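Local coordinates for protein bucandin (Bungarus candidus, PDB 1F94) that probably enhances presynaptic acetylcholine release as a krait venom neurotoxin of the three-finger family, at residues M1-S9 with K14-C24. Numbering follows the deposited sequence.
Sequences MECYRCGVS and KITCSAEETFC
The first finger of a three-finger toxin is a two-stranded antiparallel hairpin tied to a disulfide core, and here Cys-3 and Ile-15 form a hydrogen-bonded pair near its base. Cys-3 N gives to Ile-15 O at 3.0 Å, in the carbonyl plane, and Ile-15 N returns a bond to Cys-3 O at 2.9 Å. Beyond this pair Cys-17 N reaches Met-1 O in a nearly straight bond (170° at the hydrogen), and a water joins Met-1 N to Cys-17 O. A second water, at the edge of the Arg-5 guanidinium and in its plane, accepts from NE and donates to Lys-14 O. The extended Arg-5 chain crosses Ile-15 at about a right angle, its CD 3.8 Å from Ile-15 CD1. On the face carrying Glu-2, Tyr-4, Lys-14 and Thr-16, Glu-2 OE1 lies 3.7 Å from Lys-14 CD; with NZ 6.0 Å from that oxygen, any attraction is probably long-range.

At the base of the finger two disulfides meet: Cys-3 SG bonds to Cys-24 SG with a torsion of -86° about the S-S bond, and lies only 3.2 Å from Cys-17 SG. Met-1 has CG anti to its backbone N (chi1 -175°) and bends at SD, bringing CE to 3.5 Å from Thr-22 O and against the sulfurs of Cys-17 and Cys-24.

These bridges fasten the hairpin of strands 2-7 and 12-16 to the larger sheet: Cys-24 lies near the start of strand 23-29, beside strand 51-56, while Cys-17 is linked to Cys-39 on strand 35-40.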
loop_
_atom_site.group_PDB
_atom_site.type_symbol
_atom_site.label_atom_id
_atom_site.label_comp_id
_atom_site.label_asym_id
_atom_site.label_seq_id
_atom_site.Cartn_x
_atom_site.Cartn_y
_atom_site.Cartn_z
ATOM N N MET A 1 -8.296 -5.365 -10.579
ATOM C CA MET A 1 -8.170 -5.139 -9.127
ATOM C C MET A 1 -7.832 -3.654 -8.884
ATOM O O MET A 1 -7.167 -3.050 -9.722
ATOM C CB MET A 1 -7.023 -6.028 -8.640
ATOM C CG MET A 1 -6.795 -6.032 -7.169
ATOM S SD MET A 1 -5.642 -7.236 -6.556
ATOM C CE MET A 1 -4.192 -6.242 -6.335
ATOM N N GLU A 2 -8.265 -3.176 -7.725
ATOM C CA GLU A 2 -7.928 -1.861 -7.244
ATOM C C GLU A 2 -7.275 -2.004 -5.889
ATOM O O GLU A 2 -7.472 -2.964 -5.173
ATOM C CB GLU A 2 -9.182 -0.973 -7.080
ATOM C CG GLU A 2 -9.897 -0.652 -8.409
ATOM C CD GLU A 2 -11.201 0.146 -8.148
ATOM O OE1 GLU A 2 -11.871 -0.060 -7.085
ATOM O OE2 GLU A 2 -11.546 0.995 -8.967
ATOM N N CYS A 3 -6.502 -0.978 -5.513
ATOM C CA CYS A 3 -5.970 -0.816 -4.198
ATOM C C CYS A 3 -6.296 0.590 -3.697
ATOM O O CYS A 3 -6.618 1.478 -4.474
ATOM C CB CYS A 3 -4.420 -0.950 -4.195
ATOM S SG CYS A 3 -3.835 -2.550 -4.778
ATOM N N TYR A 4 -6.194 0.772 -2.390
ATOM C CA TYR A 4 -6.248 2.121 -1.823
ATOM C C TYR A 4 -4.945 2.842 -2.060
ATOM O O TYR A 4 -3.859 2.251 -2.180
ATOM C CB TYR A 4 -6.585 2.088 -0.321
ATOM C CG TYR A 4 -7.975 1.628 -0.060
ATOM C CD1 TYR A 4 -8.273 0.408 0.564
ATOM C CD2 TYR A 4 -9.074 2.427 -0.453
ATOM C CE1 TYR A 4 -9.581 0.039 0.786
ATOM C CE2 TYR A 4 -10.366 2.080 -0.242
ATOM C CZ TYR A 4 -10.632 0.849 0.385
ATOM O OH TYR A 4 -11.911 0.462 0.603
ATOM N N ARG A 5 -5.045 4.178 -2.099
ATOM C CA ARG A 5 -3.916 5.071 -2.137
ATOM C C ARG A 5 -4.263 6.307 -1.294
ATOM O O ARG A 5 -5.438 6.554 -0.979
ATOM C CB ARG A 5 -3.419 5.427 -3.522
ATOM C CG ARG A 5 -4.292 6.341 -4.289
ATOM C CD ARG A 5 -3.732 6.802 -5.626
ATOM N NE ARG A 5 -4.530 7.923 -6.122
ATOM C CZ ARG A 5 -4.365 9.221 -5.811
ATOM N NH1 ARG A 5 -3.414 9.686 -5.014
ATOM N NH2 ARG A 5 -5.205 10.075 -6.370
ATOM N N CYS A 6 -3.240 7.078 -0.975
ATOM C CA CYS A 6 -3.384 8.239 -0.127
ATOM C C CYS A 6 -3.157 9.557 -0.880
ATOM O O CYS A 6 -2.286 9.704 -1.712
ATOM C CB CYS A 6 -2.391 8.170 1.053
ATOM S SG CYS A 6 -2.492 6.673 2.048
ATOM N N GLY A 7 -3.950 10.536 -0.482
ATOM C CA GLY A 7 -3.778 11.911 -0.920
ATOM C C GLY A 7 -4.101 12.829 0.253
ATOM O O GLY A 7 -4.305 12.409 1.381
ATOM N N VAL A 8 -4.200 14.117 -0.024
ATOM C CA VAL A 8 -4.510 15.108 1.040
ATOM C C VAL A 8 -5.778 14.793 1.737
ATOM O O VAL A 8 -5.941 15.138 2.893
ATOM C CB VAL A 8 -4.527 16.552 0.419
ATOM C CG1 VAL A 8 -5.702 16.760 -0.469
ATOM C CG2 VAL A 8 -4.452 17.518 1.557
ATOM N N SER A 9 -6.737 14.139 1.049
ATOM C CA SER A 9 -8.055 13.859 1.616
ATOM C C SER A 9 -8.098 12.578 2.424
ATOM O O SER A 9 -9.134 12.305 3.043
ATOM C CB SER A 9 -9.126 13.845 0.554
ATOM O OG SER A 9 -8.948 12.695 -0.284
ATOM N N LYS A 14 -9.128 5.211 -4.470
ATOM C CA LYS A 14 -8.999 3.947 -5.170
ATOM C C LYS A 14 -8.187 4.127 -6.428
ATOM O O LYS A 14 -8.322 5.108 -7.140
ATOM C CB LYS A 14 -10.376 3.391 -5.553
ATOM C CG LYS A 14 -11.271 3.137 -4.323
ATOM C CD LYS A 14 -12.672 2.681 -4.801
ATOM C CE LYS A 14 -13.728 2.871 -3.764
ATOM N NZ LYS A 14 -14.402 4.203 -3.640
ATOM N N ILE A 15 -7.287 3.152 -6.709
ATOM C CA ILE A 15 -6.485 3.173 -7.923
ATOM C C ILE A 15 -6.499 1.805 -8.586
ATOM O O ILE A 15 -6.327 0.783 -7.889
ATOM C CB ILE A 15 -5.065 3.670 -7.626
ATOM C CG1 ILE A 15 -4.265 3.837 -8.894
ATOM C CG2 ILE A 15 -4.343 2.808 -6.627
ATOM C CD1 ILE A 15 -3.159 4.855 -8.800
ATOM N N THR A 16 -6.673 1.762 -9.864
ATOM C CA THR A 16 -6.686 0.527 -10.621
ATOM C C THR A 16 -5.274 0.031 -10.778
ATOM O O THR A 16 -4.356 0.786 -11.161
ATOM C CB THR A 16 -7.308 0.733 -11.998
ATOM O OG1 THR A 16 -8.671 1.124 -11.794
ATOM C CG2 THR A 16 -7.334 -0.559 -12.800
ATOM N N CYS A 17 -5.069 -1.256 -10.544
ATOM C CA CYS A 17 -3.825 -1.947 -10.739
ATOM C C CYS A 17 -3.774 -2.561 -12.139
ATOM O O CYS A 17 -4.760 -3.033 -12.689
ATOM C CB CYS A 17 -3.705 -3.114 -9.736
ATOM S SG CYS A 17 -3.960 -2.736 -8.002
ATOM N N SER A 18 -2.570 -2.534 -12.692
ATOM C CA SER A 18 -2.395 -3.325 -13.926
ATOM C C SER A 18 -2.462 -4.810 -13.594
ATOM O O SER A 18 -2.293 -5.236 -12.455
ATOM C CB SER A 18 -1.059 -3.046 -14.546
ATOM O OG SER A 18 -0.042 -3.457 -13.696
ATOM N N ALA A 19 -2.670 -5.641 -14.628
ATOM C CA ALA A 19 -2.640 -7.080 -14.384
ATOM C C ALA A 19 -1.329 -7.548 -13.754
ATOM O O ALA A 19 -1.300 -8.507 -12.963
ATOM C CB ALA A 19 -2.900 -7.834 -15.697
ATOM N N GLU A 20 -0.203 -6.910 -14.085
ATOM C CA GLU A 20 1.073 -7.328 -13.485
ATOM C C GLU A 20 1.245 -6.837 -12.060
ATOM O O GLU A 20 2.087 -7.348 -11.280
ATOM C CB GLU A 20 2.215 -6.804 -14.355
ATOM N N GLU A 21 0.478 -5.836 -11.662
ATOM C CA GLU A 21 0.539 -5.314 -10.271
ATOM C C GLU A 21 -0.397 -6.166 -9.419
ATOM O O GLU A 21 -1.579 -5.834 -9.214
ATOM C CB GLU A 21 0.138 -3.852 -10.224
ATOM C CG GLU A 21 1.168 -2.902 -10.805
ATOM C CD GLU A 21 0.666 -1.477 -10.989
ATOM O OE1 GLU A 21 -0.547 -1.245 -11.015
ATOM O OE2 GLU A 21 1.547 -0.584 -11.077
ATOM N N THR A 22 0.106 -7.304 -8.953
ATOM C CA THR A 22 -0.837 -8.203 -8.264
ATOM C C THR A 22 -0.828 -7.909 -6.744
ATOM O O THR A 22 -1.603 -8.555 -6.079
ATOM C CB THR A 22 -0.457 -9.649 -8.495
ATOM O OG1 THR A 22 0.949 -9.715 -8.049
ATOM C CG2 THR A 22 -0.542 -10.009 -9.965
ATOM N N PHE A 23 -0.050 -6.937 -6.242
ATOM C CA PHE A 23 -0.070 -6.576 -4.848
ATOM C C PHE A 23 -0.667 -5.198 -4.601
ATOM O O PHE A 23 -0.493 -4.269 -5.381
ATOM C CB PHE A 23 1.338 -6.491 -4.272
ATOM C CG PHE A 23 2.118 -7.810 -4.340
ATOM C CD1 PHE A 23 1.907 -8.768 -3.376
ATOM C CD2 PHE A 23 3.002 -8.046 -5.365
ATOM C CE1 PHE A 23 2.575 -9.957 -3.473
ATOM C CE2 PHE A 23 3.692 -9.222 -5.430
ATOM C CZ PHE A 23 3.485 -10.165 -4.451
ATOM N N CYS A 24 -1.329 -5.078 -3.447
ATOM C CA CYS A 24 -1.518 -3.807 -2.790
ATOM C C CYS A 24 -0.506 -3.768 -1.660
ATOM O O CYS A 24 -0.286 -4.760 -0.940
ATOM C CB CYS A 24 -2.891 -3.664 -2.178
ATOM S SG CYS A 24 -4.316 -3.811 -3.272
HETATM O O HOH W 1 -5.769 -5.517 -12.145
HETATM O O HOH W 2 -6.839 7.261 -7.692
#